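Local coordinates for protein oxalate biosynthetic component 1 (Burkholderia thailandensis, PDB 5IKY) that makes oxalate as a bifunctional enzyme, combining a serine hydrolase activity with an additional lyase activity in quorum sensing-dependent oxalogenesis, at residues A10-V15 and H227-D232; V223-T228 and N277-A282; D259-M264 and K299-A304; S273-L278 and E519-E524; A311-G316 and A331-Q336. All blocks are in the same frame, centred on the assembly; numbering follows the deposited sequence.

Contact 1 of 5, residues A10-V15 and H227-D232; sequences APVGAV and HTRATD. With MG (magnesium ion), chain B.
Gly13 O is gripped twice by the guanidinium of Arg229: NE reaches Gly13 O at 2.8 Å, and NH2 adds a weak bond to the same oxygen at 3.1 Å. NE stands above the Gly13 carbonyl plane, 35° out of it, and not on a lone pair. NH2 also makes a weak bond to Val12 O, so the arginine spans two successive carbonyls of the 10-15 loop. A bend at chi2 (-66°) of Arg229 turns its head into this loop, and Ala14 O lies above the centre of the guanidinium, 3.5 Å from its plane. NH2 is also hydrogen-bonded to Pro16 O and NH1 to Gln251 O. The two segments are loops that follow the parallel neighbours 4-9 and 223-226, at the C-terminal ends of the strands, the usual place for the active site of a TIM barrel. There the ring of His227 binds the magnesium ion through NE2 at 2.3 Å, together with Glu477 and a water molecule. One face of this imidazole receives a CH-pi contact from Gly13 CA, 3.8 Å from the ring centroid, while a hydrogen bond between ND1 and Asn253 OD1 fixes the rotation of the ring. Gly13 O also lies 3.3 Å from His227 CB. Val12 completes the contact: its CG1, anti to the backbone N (chi1 -173°), rests on His227 O at 3.7 Å and runs alongside the arginine chain, in the opposite direction.

Contact 2 of 5, residues V223-T228 and N277-A282; sequences VVHLHT and NLSTSA. With MG (magnesium ion), chain B.
Strand 223-226 and the end of strand 275-278 run parallel, with His225 beside Asn277 and Leu226 beside Leu278, joined by a short bond from Leu226 N to Asn277 O (2.6 Å) and by those from Asn277 N to Val224 O and from Ser279 N to Leu226 O. The last of these carries the pairing one residue past the strand end, to where the side chains turn to the metal. Ser279 CB sits squarely over the face of the His227 ring, a CH-pi contact with the centroid 3.5 Å away. The serine torsion, OG anti to the backbone N (chi1 -173°), places the hydroxyl over the CE1/NE2 side of the ring, where OG hydrogen-bonds the magnesium-bound water at 2.8 Å, making Ser279 a second-shell residue of the site. His225 lies on the same face of the sheet as Asn277: Asn277 ND2 stands over its ring, and Ser279 CB approaches its edge, 3.5 Å from CE1. Asn277 ND2 is hydrogen-bonded to Glu348 OE1, on strand 346-351, two places further along. On the other face Leu226 CB packs against Leu278 CD2 at 4.0 Å. This leucine pair faces the helical layer of the TIM barrel, where Leu226 meets helices 206-218 and 257-270 and Leu278 meets Tyr260, whereas the histidines face the barrel interior; strands 4-9 and 310-313 extend the sheet, the first beside 223-226 and the second beside 275-278.

Contact 3 of 5, residues D259-M264 and K299-A304; sequences DYDRIM and KRYGHA
The ring of Tyr301 is packed between two side chains, Met264 over one face and Lys299 over the other. Met264 CB makes the closer approach, a CH-pi contact 3.6 Å from the centroid and 18° off the ring normal, and Met264 CG continues across the same face toward CE2. Bends at chi2 and chi3 fold the methionine back, bringing CE to Tyr301 CD2 and leaving SD higher above the face, a Met-aromatic contact at 5.0 Å from the centroid. On the opposite face lies Lys299 CG, set between its backbone N and carbonyl carbon (chi1 58°); from there the extended chain carries NZ past the ring to Asp261. NZ forms a salt bridge with Asp261 OD1 at 3.0 Å, meeting it on the syn side and 20° out of the carboxylate plane, and the two side chains cross at about a right angle. Asp261 OD1 also lies at the ring edge, 3.6 Å from Tyr301 CE1, while Tyr301 OH reaches Tyr260 CB at 3.6 Å. Thus helix 257-270, on the outer layer of the barrel, receives the loop that leads to strand 310-313. A water in the ring plane donates to Tyr301 OH at 2.9 Å and weakly to Asp261 OD1, and the hydroxyl is also bonded to His297 O. Since a carbonyl can only accept, the tyrosine must give its proton to His297 O and take one from the water, while the lysine charge would be expected to keep Asp261 ionised.

Contact 4 of 5, residues S273-L278 and E519-E524; sequences SAILNL and ETLRDE
This is a strand-to-helix contact in the TIM barrel, made at the N-terminal end of strand 275-278, the end away from the magnesium ion, where the short helix 518-524 packs against the strand and the turn before it. Its polar part is carried by Arg522. NH1 donates to Ser273 O at 3.0 Å, with the oxygen close to the guanidinium plane, although seen from the carbonyl the donor stands 68° out of plane rather than on a lone pair. The same NH1 makes a weak bond to Ala274 O at 3.2 Å, so two consecutive carbonyls share one nitrogen. A bend at chi3 (85°) of Arg522 brings the head round to them; NH2 forms a salt bridge with Asp309, and NE is bonded to Met527 O. Asp309 in turn accepts from Leu276 N through its other oxygen, which links the arginine to the next residues of the strand. The apolar part is built on Ile275, which slides past the aliphatic part of Arg522 in the opposite direction with CG1 3.7 Å from Arg522 CG. Glu519 directs its carboxylate to the backbone N atoms of Asn706 and Gly708, consistent with the helix linking the barrel to the cap domain; Ser273 OG meets Glu519 CG at 3.3 Å. The side chains of Ile275 and Leu521 cross at about a right angle, with Ile275 CD1 3.7 Å from Leu521 CD2.

Contact 5 of 5, residues A311-G316 and A331-Q336; sequences ASFSPG and AFLADQ
Leu333 fills the contact with both its methyl groups. CD2 meets Phe313 CE1 at 3.6 Å, approaching the ring obliquely, and CD1 lies 3.6 Å from Pro315 CA and 3.7 Å from Ser314 O. The leucine is in an extended form, CG anti to the carbonyl carbon (chi1 -69°) with chi2 near 180°, which reaches out from the helix so that one methyl lies on the backbone turn and the other against the Phe313 ring. Phe313 turns its ring edge to the helix: Leu333 O lies in the plane of the ring at that edge, and Gln336 CB stands near it too, 4.2 Å from CE1. Around this mostly apolar first shell comes a polar one. A water donates to Ser312 O at 3.1 Å and accepts from Gln336 NE2 at 2.8 Å, bridging strand and helix; the bend at chi2 of Gln336 brings the amide there, and Arg295 NH1 holds its OE1. The backbone met by CD1 is shaped by an inverse gamma turn centred on Pro315, closed by Gly316 N to Ser314 O at 2.7 Å. Asn359 ND2 takes Pro315 O, Asn328 ND2 takes Gly316 O, and Ser314 OG is bonded to Glu350 O. In the TIM barrel this is the packing of a beta-alpha-beta unit: helix 330-343 crosses from strand 310-313 to its parallel neighbour 346-351, whose Pro347 and Ile349 also touch Phe313, while helix 354-360 lies against Ser314 and Pro315 and helix 293-296 against Phe332.

How the contacts relate
From the N terminus, contact 1 closes a loop of 211 residues, bringing the turn after strand 4-9 to that after strand 223-226. Contact 2 begins where contact 1 ends, shares His227 and Thr228 with it, and pairs 223-226 with 275-278 beside the same magnesium ion. Contact 3 crosses both contact 2 and contact 4, its segments alternating with theirs, and ties helix 257-270 to the loop before strand 310-313. Contact 4 shares Asn277 and Leu278 with contact 2 and closes a loop of 240 residues with helix 518-524. Contact 5, nested inside that loop, ties strand 310-313 to helix 330-343; Leu278 O lies 3.1 Å from Ser312 N, joining neighbouring strands of one parallel sheet.

Contact 1 of 5, residues A10-V15 and H227-D232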
# COMPACT_ATOMS: atom_id res chain seq x y z
N ALA A 10 2.96 -12.06 11.19
CA ALA A 10 3.24 -11.95 12.62
C ALA A 10 4.69 -11.50 12.85
O ALA A 10 5.57 -12.33 13.05
CB ALA A 10 2.98 -13.27 13.32
N PRO A 11 4.92 -10.18 12.83
CA PRO A 11 6.27 -9.61 12.79
C PRO A 11 7.03 -9.57 14.12
O PRO A 11 8.24 -9.34 14.09
CB PRO A 11 6.02 -8.18 12.30
CG PRO A 11 4.64 -7.86 12.76
CD PRO A 11 3.88 -9.15 12.67
N VAL A 12 6.37 -9.79 15.26
CA VAL A 12 7.05 -9.59 16.54
C VAL A 12 7.14 -10.86 17.38
O VAL A 12 8.24 -11.39 17.60
CB VAL A 12 6.34 -8.50 17.38
CG1 VAL A 12 7.15 -8.19 18.63
CG2 VAL A 12 6.15 -7.24 16.55
N GLY A 13 6.01 -11.33 17.87
CA GLY A 13 5.98 -12.56 18.65
C GLY A 13 6.44 -12.40 20.08
O GLY A 13 6.59 -11.29 20.59
N ALA A 14 6.69 -13.53 20.73
CA ALA A 14 7.03 -13.55 22.15
C ALA A 14 8.45 -14.05 22.41
O ALA A 14 9.12 -13.58 23.33
CB ALA A 14 6.03 -14.42 22.91
N VAL A 15 8.90 -15.00 21.60
CA VAL A 15 10.15 -15.70 21.87
C VAL A 15 11.42 -15.09 21.24
O VAL A 15 12.39 -14.84 21.96
CB VAL A 15 10.06 -17.18 21.43
CG1 VAL A 15 11.39 -17.89 21.62
CG2 VAL A 15 8.96 -17.89 22.21
N HIS A 227 2.50 -8.21 18.69
CA HIS A 227 2.94 -8.29 20.09
C HIS A 227 3.74 -7.03 20.45
O HIS A 227 4.17 -6.28 19.57
CB HIS A 227 3.84 -9.51 20.34
CG HIS A 227 3.14 -10.83 20.26
ND1 HIS A 227 3.07 -11.69 21.33
CD2 HIS A 227 2.52 -11.46 19.23
CE1 HIS A 227 2.43 -12.79 20.98
NE2 HIS A 227 2.08 -12.67 19.71
N THR A 228 3.96 -6.82 21.74
CA THR A 228 4.89 -5.79 22.20
C THR A 228 5.86 -6.36 23.23
O THR A 228 5.61 -7.42 23.80
CB THR A 228 4.16 -4.57 22.80
OG1 THR A 228 3.21 -5.01 23.77
CG2 THR A 228 3.44 -3.79 21.71
N ARG A 229 6.97 -5.67 23.46
CA ARG A 229 8.01 -6.16 24.36
C ARG A 229 8.35 -5.14 25.44
O ARG A 229 8.53 -3.96 25.15
CB ARG A 229 9.28 -6.52 23.58
CG ARG A 229 9.07 -7.50 22.43
CD ARG A 229 8.65 -8.87 22.92
NE ARG A 229 8.67 -9.85 21.83
CZ ARG A 229 9.74 -10.56 21.50
NH1 ARG A 229 10.87 -10.41 22.16
NH2 ARG A 229 9.67 -11.43 20.49
N ALA A 230 8.45 -5.62 26.68
CA ALA A 230 8.81 -4.76 27.80
C ALA A 230 10.27 -4.34 27.73
O ALA A 230 11.10 -5.03 27.14
CB ALA A 230 8.52 -5.46 29.11
N THR A 231 10.59 -3.21 28.35
CA THR A 231 11.96 -2.70 28.39
C THR A 231 12.38 -2.34 29.81
O THR A 231 13.31 -1.57 30.02
CB THR A 231 12.13 -1.46 27.49
OG1 THR A 231 11.23 -0.44 27.92
CG2 THR A 231 11.86 -1.81 26.04
N ASP A 232 11.68 -2.90 30.80
CA ASP A 232 11.91 -2.56 32.20
C ASP A 232 13.27 -3.04 32.71
O ASP A 232 13.84 -2.44 33.63
CB ASP A 232 10.79 -3.12 33.08
CG ASP A 232 10.46 -4.57 32.76
OD1 ASP A 232 11.29 -5.25 32.12
OD2 ASP A 232 9.37 -5.03 33.16
MG MG B . 1.16 -14.62 18.98
O HOH W 1 -0.68 -14.77 20.78

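Contact 2 of 5, residues V223-T228 and N277-A282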
# COMPACT_ATOMS: atom_id res chain seq x y z
N VAL A 223 -3.72 -9.53 7.13
CA VAL A 223 -3.85 -9.40 8.58
C VAL A 223 -2.49 -9.24 9.24
O VAL A 223 -1.51 -9.86 8.84
CB VAL A 223 -4.56 -10.62 9.19
CG1 VAL A 223 -4.82 -10.39 10.67
CG2 VAL A 223 -5.87 -10.89 8.46
N VAL A 224 -2.41 -8.40 10.26
CA VAL A 224 -1.15 -8.25 10.99
C VAL A 224 -1.34 -8.69 12.44
O VAL A 224 -2.07 -8.12 13.18
CB VAL A 224 -0.65 -6.82 10.93
CG1 VAL A 224 0.70 -6.69 11.59
CG2 VAL A 224 -0.56 -6.34 9.50
N HIS A 225 -0.61 -9.72 12.85
CA HIS A 225 -0.61 -10.16 14.24
C HIS A 225 0.38 -9.32 15.05
O HIS A 225 1.57 -9.41 14.77
CB HIS A 225 -0.15 -11.60 14.44
CG HIS A 225 -0.66 -12.18 15.71
ND1 HIS A 225 -0.69 -11.47 16.90
CD2 HIS A 225 -0.85 -13.47 16.02
CE1 HIS A 225 -1.11 -12.30 17.86
NE2 HIS A 225 -1.19 -13.51 17.35
N LEU A 226 -0.06 -8.65 16.13
CA LEU A 226 0.94 -7.88 16.86
C LEU A 226 1.22 -8.34 18.30
O LEU A 226 0.33 -8.78 19.03
CB LEU A 226 0.56 -6.41 16.84
CG LEU A 226 0.58 -5.74 15.47
CD1 LEU A 226 0.15 -4.29 15.60
CD2 LEU A 226 1.96 -5.84 14.82
N HIS A 227 2.50 -8.21 18.69
CA HIS A 227 2.94 -8.29 20.09
C HIS A 227 3.74 -7.03 20.45
O HIS A 227 4.17 -6.28 19.57
CB HIS A 227 3.84 -9.51 20.34
CG HIS A 227 3.14 -10.83 20.26
ND1 HIS A 227 3.07 -11.69 21.33
CD2 HIS A 227 2.52 -11.46 19.23
CE1 HIS A 227 2.43 -12.79 20.98
NE2 HIS A 227 2.08 -12.67 19.71
N THR A 228 3.96 -6.82 21.74
CA THR A 228 4.89 -5.79 22.20
C THR A 228 5.86 -6.36 23.23
O THR A 228 5.61 -7.42 23.80
CB THR A 228 4.16 -4.57 22.80
OG1 THR A 228 3.21 -5.01 23.77
CG2 THR A 228 3.44 -3.79 21.71
N ASN A 277 -4.64 -7.45 14.38
CA ASN A 277 -4.85 -8.54 15.32
C ASN A 277 -3.87 -8.43 16.48
O ASN A 277 -2.66 -8.61 16.30
CB ASN A 277 -4.71 -9.88 14.58
CG ASN A 277 -4.92 -11.09 15.48
OD1 ASN A 277 -5.17 -10.95 16.68
ND2 ASN A 277 -4.84 -12.28 14.90
N LEU A 278 -4.39 -8.13 17.67
CA LEU A 278 -3.53 -7.94 18.84
C LEU A 278 -3.49 -9.18 19.72
O LEU A 278 -4.52 -9.82 19.97
CB LEU A 278 -4.00 -6.74 19.66
CG LEU A 278 -4.18 -5.40 18.94
CD1 LEU A 278 -4.31 -4.28 19.95
CD2 LEU A 278 -3.05 -5.13 17.95
N SER A 279 -2.30 -9.52 20.18
CA SER A 279 -2.11 -10.65 21.08
C SER A 279 -2.61 -10.32 22.48
O SER A 279 -2.39 -9.21 22.98
CB SER A 279 -0.64 -11.05 21.12
OG SER A 279 -0.46 -12.24 21.86
N THR A 280 -3.29 -11.27 23.11
CA THR A 280 -3.70 -11.11 24.50
C THR A 280 -2.89 -12.08 25.36
O THR A 280 -3.15 -12.25 26.55
CB THR A 280 -5.20 -11.37 24.70
OG1 THR A 280 -5.51 -12.73 24.36
CG2 THR A 280 -6.02 -10.44 23.81
N SER A 281 -1.90 -12.71 24.73
CA SER A 281 -1.09 -13.74 25.36
C SER A 281 -0.36 -13.25 26.61
O SER A 281 0.11 -12.11 26.66
CB SER A 281 -0.07 -14.27 24.35
OG SER A 281 0.88 -15.12 24.97
N ALA A 282 -0.29 -14.11 27.61
CA ALA A 282 0.47 -13.82 28.82
C ALA A 282 1.72 -14.69 28.89
O ALA A 282 2.26 -14.94 29.97
CB ALA A 282 -0.40 -14.02 30.06
MG MG B . 1.16 -14.62 18.98
O HOH W 1 -0.68 -14.77 20.78

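Contact 3 of 5, residues D259-M264 and K299-A304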
# COMPACT_ATOMS: atom_id res chain seq x y z
N ASP A 259 3.14 1.72 23.78
CA ASP A 259 3.51 1.31 22.43
C ASP A 259 2.29 1.23 21.52
O ASP A 259 2.32 1.72 20.39
CB ASP A 259 4.24 -0.04 22.46
CG ASP A 259 5.69 0.09 22.87
OD1 ASP A 259 6.21 1.23 22.86
OD2 ASP A 259 6.32 -0.94 23.18
N TYR A 260 1.21 0.62 22.01
CA TYR A 260 -0.01 0.50 21.22
C TYR A 260 -0.68 1.85 21.01
O TYR A 260 -1.35 2.06 20.00
CB TYR A 260 -0.98 -0.49 21.87
CG TYR A 260 -0.65 -1.94 21.58
CD1 TYR A 260 -0.60 -2.41 20.27
CD2 TYR A 260 -0.39 -2.84 22.61
CE1 TYR A 260 -0.30 -3.73 19.99
CE2 TYR A 260 -0.09 -4.17 22.34
CZ TYR A 260 -0.05 -4.60 21.03
OH TYR A 260 0.25 -5.92 20.75
N ASP A 261 -0.50 2.76 21.96
CA ASP A 261 -1.02 4.12 21.83
C ASP A 261 -0.34 4.84 20.67
O ASP A 261 -0.88 5.81 20.14
CB ASP A 261 -0.84 4.91 23.12
CG ASP A 261 -1.83 4.52 24.20
OD1 ASP A 261 -2.85 3.88 23.87
OD2 ASP A 261 -1.59 4.87 25.38
N ARG A 262 0.84 4.36 20.29
CA ARG A 262 1.58 4.92 19.16
C ARG A 262 1.37 4.08 17.90
O ARG A 262 1.08 4.62 16.83
CB ARG A 262 3.07 5.02 19.49
N ILE A 263 1.51 2.77 18.04
CA ILE A 263 1.39 1.85 16.90
C ILE A 263 0.03 1.92 16.20
O ILE A 263 -0.04 2.08 14.98
CB ILE A 263 1.63 0.39 17.35
CG1 ILE A 263 3.09 0.19 17.77
CG2 ILE A 263 1.28 -0.58 16.23
CD1 ILE A 263 3.37 -1.16 18.38
N MET A 264 -1.04 1.79 16.98
CA MET A 264 -2.38 1.69 16.40
C MET A 264 -2.84 2.92 15.61
O MET A 264 -3.29 2.77 14.47
CB MET A 264 -3.40 1.36 17.50
CG MET A 264 -3.18 -0.00 18.14
SD MET A 264 -3.41 -1.33 16.95
CE MET A 264 -5.17 -1.18 16.65
N LYS A 299 -9.07 -1.28 22.82
CA LYS A 299 -9.89 -0.09 22.96
C LYS A 299 -9.98 0.64 21.63
O LYS A 299 -9.47 0.17 20.61
CB LYS A 299 -9.30 0.84 24.02
CG LYS A 299 -7.88 1.27 23.73
CD LYS A 299 -7.37 2.28 24.74
CE LYS A 299 -5.99 2.78 24.34
NZ LYS A 299 -5.49 3.84 25.26
N ARG A 300 -10.64 1.79 21.63
CA ARG A 300 -10.75 2.60 20.42
C ARG A 300 -9.54 3.53 20.30
O ARG A 300 -9.17 4.21 21.26
CB ARG A 300 -12.05 3.40 20.44
CG ARG A 300 -13.29 2.52 20.32
CD ARG A 300 -14.57 3.27 20.62
NE ARG A 300 -15.75 2.48 20.29
CZ ARG A 300 -16.31 1.58 21.10
NH1 ARG A 300 -15.79 1.36 22.30
NH2 ARG A 300 -17.38 0.91 20.72
N TYR A 301 -8.92 3.54 19.12
CA TYR A 301 -7.72 4.33 18.88
C TYR A 301 -7.93 5.44 17.86
O TYR A 301 -8.74 5.31 16.94
CB TYR A 301 -6.57 3.44 18.41
CG TYR A 301 -6.04 2.47 19.45
CD1 TYR A 301 -5.03 2.85 20.33
CD2 TYR A 301 -6.53 1.17 19.53
CE1 TYR A 301 -4.54 1.97 21.27
CE2 TYR A 301 -6.05 0.28 20.47
CZ TYR A 301 -5.05 0.69 21.34
OH TYR A 301 -4.57 -0.20 22.27
N GLY A 302 -7.18 6.53 18.01
CA GLY A 302 -7.17 7.61 17.04
C GLY A 302 -8.43 8.46 17.01
O GLY A 302 -9.36 8.24 17.78
N HIS A 303 -8.44 9.43 16.11
CA HIS A 303 -9.59 10.32 15.95
C HIS A 303 -10.79 9.58 15.39
O HIS A 303 -11.94 9.93 15.67
CB HIS A 303 -9.23 11.51 15.05
CG HIS A 303 -8.19 12.41 15.62
ND1 HIS A 303 -8.37 13.12 16.79
CD2 HIS A 303 -6.95 12.74 15.18
CE1 HIS A 303 -7.29 13.83 17.05
NE2 HIS A 303 -6.41 13.62 16.08
N ALA A 304 -10.53 8.56 14.58
CA ALA A 304 -11.59 7.77 13.98
C ALA A 304 -12.24 6.84 15.00
O ALA A 304 -13.27 6.23 14.73
CB ALA A 304 -11.05 6.97 12.80
O HOH W 2 -2.88 0.59 24.43

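Contact 4 of 5, residues S273-L278 and E519-E524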
# COMPACT_ATOMS: atom_id res chain seq x y z
N SER A 273 -7.08 -0.12 5.82
CA SER A 273 -7.84 -1.34 5.55
C SER A 273 -7.24 -2.58 6.22
O SER A 273 -7.89 -3.61 6.33
CB SER A 273 -7.96 -1.57 4.05
OG SER A 273 -8.68 -0.52 3.43
N ALA A 274 -5.99 -2.46 6.66
CA ALA A 274 -5.28 -3.58 7.27
C ALA A 274 -6.05 -4.12 8.47
O ALA A 274 -6.43 -3.36 9.37
CB ALA A 274 -3.88 -3.15 7.69
N ILE A 275 -6.28 -5.43 8.48
CA ILE A 275 -6.92 -6.07 9.61
C ILE A 275 -5.90 -6.24 10.72
O ILE A 275 -4.88 -6.90 10.54
CB ILE A 275 -7.54 -7.43 9.22
CG1 ILE A 275 -8.68 -7.21 8.22
CG2 ILE A 275 -8.05 -8.17 10.45
CD1 ILE A 275 -9.23 -8.48 7.62
N LEU A 276 -6.17 -5.62 11.87
CA LEU A 276 -5.22 -5.60 12.97
C LEU A 276 -5.60 -6.61 14.03
O LEU A 276 -6.74 -6.64 14.51
CB LEU A 276 -5.14 -4.19 13.57
CG LEU A 276 -4.81 -3.11 12.53
CD1 LEU A 276 -4.79 -1.72 13.15
CD2 LEU A 276 -3.49 -3.41 11.84
N ASN A 277 -4.64 -7.45 14.38
CA ASN A 277 -4.85 -8.54 15.32
C ASN A 277 -3.87 -8.43 16.48
O ASN A 277 -2.66 -8.61 16.30
CB ASN A 277 -4.71 -9.88 14.58
CG ASN A 277 -4.92 -11.09 15.48
OD1 ASN A 277 -5.17 -10.95 16.68
ND2 ASN A 277 -4.84 -12.28 14.90
N LEU A 278 -4.39 -8.13 17.67
CA LEU A 278 -3.53 -7.94 18.84
C LEU A 278 -3.49 -9.18 19.72
O LEU A 278 -4.52 -9.82 19.97
CB LEU A 278 -4.00 -6.74 19.66
CG LEU A 278 -4.18 -5.40 18.94
CD1 LEU A 278 -4.31 -4.28 19.95
CD2 LEU A 278 -3.05 -5.13 17.95
N GLU A 519 -8.99 -5.40 2.22
CA GLU A 519 -10.31 -4.85 1.91
C GLU A 519 -11.31 -5.95 1.57
O GLU A 519 -12.44 -5.95 2.06
CB GLU A 519 -10.22 -3.86 0.75
CG GLU A 519 -10.17 -2.41 1.18
CD GLU A 519 -9.93 -1.47 0.02
OE1 GLU A 519 -9.06 -0.57 0.14
OE2 GLU A 519 -10.61 -1.63 -1.02
N THR A 520 -10.89 -6.89 0.72
CA THR A 520 -11.74 -8.01 0.34
C THR A 520 -12.05 -8.89 1.54
O THR A 520 -13.18 -9.36 1.71
CB THR A 520 -11.09 -8.85 -0.77
OG1 THR A 520 -10.77 -8.01 -1.89
CG2 THR A 520 -12.01 -9.97 -1.22
N LEU A 521 -11.04 -9.11 2.38
CA LEU A 521 -11.19 -10.00 3.53
C LEU A 521 -12.15 -9.41 4.56
O LEU A 521 -12.92 -10.15 5.18
CB LEU A 521 -9.83 -10.28 4.17
CG LEU A 521 -9.83 -11.35 5.26
CD1 LEU A 521 -10.47 -12.63 4.74
CD2 LEU A 521 -8.43 -11.63 5.75
N ARG A 522 -12.11 -8.09 4.73
CA ARG A 522 -13.01 -7.43 5.67
C ARG A 522 -14.46 -7.67 5.27
O ARG A 522 -15.34 -7.73 6.13
CB ARG A 522 -12.71 -5.93 5.75
CG ARG A 522 -11.32 -5.60 6.26
CD ARG A 522 -11.15 -4.12 6.53
NE ARG A 522 -11.64 -3.76 7.85
CZ ARG A 522 -10.86 -3.53 8.90
NH1 ARG A 522 -9.54 -3.59 8.78
NH2 ARG A 522 -11.40 -3.22 10.07
N ASP A 523 -14.72 -7.81 3.97
CA ASP A 523 -16.05 -8.15 3.50
C ASP A 523 -16.39 -9.60 3.83
O ASP A 523 -17.49 -9.90 4.29
CB ASP A 523 -16.18 -7.92 1.99
CG ASP A 523 -16.16 -6.45 1.62
OD1 ASP A 523 -16.27 -5.60 2.53
OD2 ASP A 523 -16.04 -6.15 0.41
N GLU A 524 -15.44 -10.50 3.60
CA GLU A 524 -15.64 -11.92 3.87
C GLU A 524 -15.87 -12.22 5.35
O GLU A 524 -16.56 -13.18 5.69
CB GLU A 524 -14.44 -12.74 3.37
CG GLU A 524 -14.43 -13.01 1.87
CD GLU A 524 -13.28 -13.91 1.46
OE1 GLU A 524 -12.97 -14.86 2.22
OE2 GLU A 524 -12.70 -13.68 0.38

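Contact 5 of 5, residues A311-G316 and A331-Q336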
# COMPACT_ATOMS: atom_id res chain seq x y z
N ALA A 311 -8.59 -10.18 18.34
CA ALA A 311 -7.69 -10.41 19.48
C ALA A 311 -7.58 -11.90 19.80
O ALA A 311 -8.54 -12.66 19.63
CB ALA A 311 -8.17 -9.64 20.70
N SER A 312 -6.40 -12.31 20.26
CA SER A 312 -6.14 -13.71 20.58
C SER A 312 -7.04 -14.22 21.70
O SER A 312 -7.37 -13.50 22.64
CB SER A 312 -4.67 -13.90 20.97
OG SER A 312 -3.84 -13.78 19.83
N PHE A 313 -7.44 -15.48 21.58
CA PHE A 313 -8.36 -16.09 22.53
C PHE A 313 -8.10 -17.60 22.58
O PHE A 313 -8.23 -18.29 21.58
CB PHE A 313 -9.81 -15.80 22.11
CG PHE A 313 -10.83 -16.21 23.13
CD1 PHE A 313 -11.15 -15.37 24.19
CD2 PHE A 313 -11.50 -17.42 23.02
CE1 PHE A 313 -12.10 -15.74 25.13
CE2 PHE A 313 -12.45 -17.79 23.96
CZ PHE A 313 -12.75 -16.95 25.01
N SER A 314 -7.72 -18.10 23.76
CA SER A 314 -7.47 -19.52 23.92
C SER A 314 -8.34 -20.11 25.03
O SER A 314 -8.08 -19.90 26.21
CB SER A 314 -5.99 -19.78 24.22
OG SER A 314 -5.18 -19.45 23.11
N PRO A 315 -9.39 -20.85 24.65
CA PRO A 315 -10.29 -21.44 25.64
C PRO A 315 -9.67 -22.65 26.34
O PRO A 315 -10.17 -23.77 26.20
CB PRO A 315 -11.51 -21.84 24.81
CG PRO A 315 -10.95 -22.12 23.45
CD PRO A 315 -9.81 -21.15 23.27
N GLY A 316 -8.59 -22.41 27.08
CA GLY A 316 -7.92 -23.47 27.81
C GLY A 316 -6.46 -23.12 28.07
O GLY A 316 -5.94 -22.17 27.49
N ALA A 331 -13.81 -17.71 34.05
CA ALA A 331 -14.35 -16.40 34.40
C ALA A 331 -13.58 -15.29 33.70
O ALA A 331 -14.16 -14.29 33.27
CB ALA A 331 -14.32 -16.18 35.90
N PHE A 332 -12.27 -15.47 33.59
CA PHE A 332 -11.42 -14.52 32.89
C PHE A 332 -11.82 -14.44 31.42
O PHE A 332 -12.04 -13.35 30.89
CB PHE A 332 -9.95 -14.92 33.01
CG PHE A 332 -9.07 -14.25 32.00
CD1 PHE A 332 -8.76 -12.91 32.10
CD2 PHE A 332 -8.54 -14.98 30.94
CE1 PHE A 332 -7.95 -12.29 31.17
CE2 PHE A 332 -7.72 -14.37 30.00
CZ PHE A 332 -7.43 -13.03 30.12
N LEU A 333 -11.92 -15.60 30.78
CA LEU A 333 -12.31 -15.68 29.38
C LEU A 333 -13.69 -15.09 29.14
O LEU A 333 -13.94 -14.50 28.09
CB LEU A 333 -12.27 -17.14 28.91
CG LEU A 333 -10.87 -17.73 28.82
CD1 LEU A 333 -10.93 -19.18 28.41
CD2 LEU A 333 -10.03 -16.93 27.83
N ALA A 334 -14.57 -15.24 30.11
CA ALA A 334 -15.91 -14.67 30.02
C ALA A 334 -15.84 -13.14 30.09
O ALA A 334 -16.59 -12.45 29.40
CB ALA A 334 -16.81 -15.21 31.13
N ASP A 335 -14.94 -12.63 30.91
CA ASP A 335 -14.71 -11.19 30.99
C ASP A 335 -14.11 -10.67 29.69
O ASP A 335 -14.43 -9.57 29.25
CB ASP A 335 -13.80 -10.84 32.17
CG ASP A 335 -14.50 -10.99 33.50
OD1 ASP A 335 -15.74 -10.88 33.55
OD2 ASP A 335 -13.80 -11.21 34.51
N GLN A 336 -13.23 -11.48 29.09
CA GLN A 336 -12.65 -11.15 27.80
C GLN A 336 -13.74 -11.01 26.74
O GLN A 336 -13.88 -9.96 26.12
CB GLN A 336 -11.64 -12.23 27.37
CG GLN A 336 -10.41 -12.33 28.25
CD GLN A 336 -9.47 -11.14 28.10
OE1 GLN A 336 -9.61 -10.15 28.81
NE2 GLN A 336 -8.52 -11.25 27.19
O HOH W 3 -8.36 -13.56 25.62